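Ofchtiv-allosamidin (Ostrinia furnacalis, PDB 6JMB) probably hydrolyses chitin as a group IV insect chitinase of glycosyl hydrolase family 18, and binds the inhibitor allosamidin. Local coordinates at residues F321-V324 with E325-T328. Residues are numbered along the deposited sequence; the frame is centred on the assembly and turned at random.
Sequences FDNV and ESMT
Asn323 O and Val324 O receive Met327 N (2.8 Å) and Thr328 N (2.9 Å), the i to i+4 bonds that open helix 324-336, after the short loop that follows strand 317-320. Asn323 is its N-cap: OD1 accepts from Ser326 N at 2.9 Å, nearly straight at the hydrogen (165°). With Asn323 CG held between its own backbone N and carbonyl carbon (chi1 59°), OD1 is turned toward the N-H of Ser326. Ser326 OG returns the bond, accepting from Asn323 N at 2.9 Å, and this reciprocal pair defines a capping box. Ser326 OG also donates to Asp322 OD1 (2.6 Å), on the anti side and somewhat out of the plane of a carboxylate whose OD1 is salt-bridged to Lys330, a turn beyond Ser326 on the helix. Outside the box, the Glu325 carboxylate stacks on the Asn323 amide, their planes 19° apart, and a water links Asn323 ND2 to Glu325 OE2. Replacing Asn323 by alanine removes the amide and is likely to leave Ser326 N without its capping acceptor and the Glu325 carboxylate without the flat group it stacks on. Thr328 OG1 donates to Val324 O (2.8 Å) from the face opposite Thr328 N, while Val324 and Thr328 both pack on Thr366 of helix 362-373.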
# COMPACT_ATOMS: atom_id res chain seq x y z
N PHE A 321 7.02 -11.69 6.68
CA PHE A 321 5.60 -11.38 6.74
C PHE A 321 5.33 -10.50 7.95
O PHE A 321 6.24 -10.15 8.71
CB PHE A 321 4.74 -12.66 6.75
CG PHE A 321 4.88 -13.50 7.99
CD1 PHE A 321 6.04 -14.22 8.24
CD2 PHE A 321 3.84 -13.59 8.89
CE1 PHE A 321 6.16 -15.01 9.38
CE2 PHE A 321 3.94 -14.39 10.03
CZ PHE A 321 5.10 -15.09 10.27
N ASP A 322 4.07 -10.10 8.11
CA ASP A 322 3.64 -9.35 9.28
C ASP A 322 2.43 -10.03 9.89
O ASP A 322 1.56 -10.53 9.17
CB ASP A 322 3.33 -7.90 8.90
CG ASP A 322 4.57 -7.02 8.95
OD1 ASP A 322 4.91 -6.55 10.06
OD2 ASP A 322 5.22 -6.81 7.89
N ASN A 323 2.40 -10.09 11.22
CA ASN A 323 1.35 -10.77 11.96
C ASN A 323 0.71 -9.79 12.95
O ASN A 323 0.99 -8.59 12.93
CB ASN A 323 1.89 -12.05 12.62
CG ASN A 323 3.04 -11.79 13.58
OD1 ASN A 323 3.32 -10.64 13.95
ND2 ASN A 323 3.71 -12.86 13.99
N VAL A 324 -0.13 -10.31 13.84
CA VAL A 324 -0.82 -9.43 14.80
C VAL A 324 0.19 -8.71 15.68
O VAL A 324 0.06 -7.51 15.94
CB VAL A 324 -1.85 -10.23 15.61
CG1 VAL A 324 -2.26 -9.46 16.88
CG2 VAL A 324 -3.06 -10.57 14.74
N GLU A 325 1.23 -9.42 16.13
CA GLU A 325 2.21 -8.83 17.02
C GLU A 325 3.02 -7.74 16.32
O GLU A 325 3.24 -6.66 16.89
CB GLU A 325 3.12 -9.93 17.58
CG GLU A 325 2.34 -11.08 18.22
CD GLU A 325 2.16 -12.29 17.28
OE1 GLU A 325 1.26 -12.27 16.40
OE2 GLU A 325 2.91 -13.27 17.45
N SER A 326 3.46 -7.98 15.08
CA SER A 326 4.23 -6.95 14.40
C SER A 326 3.35 -5.79 13.95
O SER A 326 3.80 -4.64 13.95
CB SER A 326 5.02 -7.54 13.22
OG SER A 326 4.16 -7.95 12.16
N MET A 327 2.10 -6.07 13.60
CA MET A 327 1.15 -4.99 13.30
C MET A 327 0.94 -4.11 14.53
O MET A 327 0.88 -2.88 14.42
CB MET A 327 -0.18 -5.59 12.83
CG MET A 327 -1.10 -4.63 12.12
SD MET A 327 -0.34 -3.91 10.65
CE MET A 327 -0.16 -5.33 9.58
N THR A 328 0.85 -4.73 15.71
CA THR A 328 0.71 -3.96 16.95
C THR A 328 1.89 -3.01 17.14
O THR A 328 1.72 -1.83 17.45
CB THR A 328 0.57 -4.91 18.14
OG1 THR A 328 -0.64 -5.67 17.99
CG2 THR A 328 0.48 -4.12 19.46
O HOH W 1 5.71 -12.84 16.08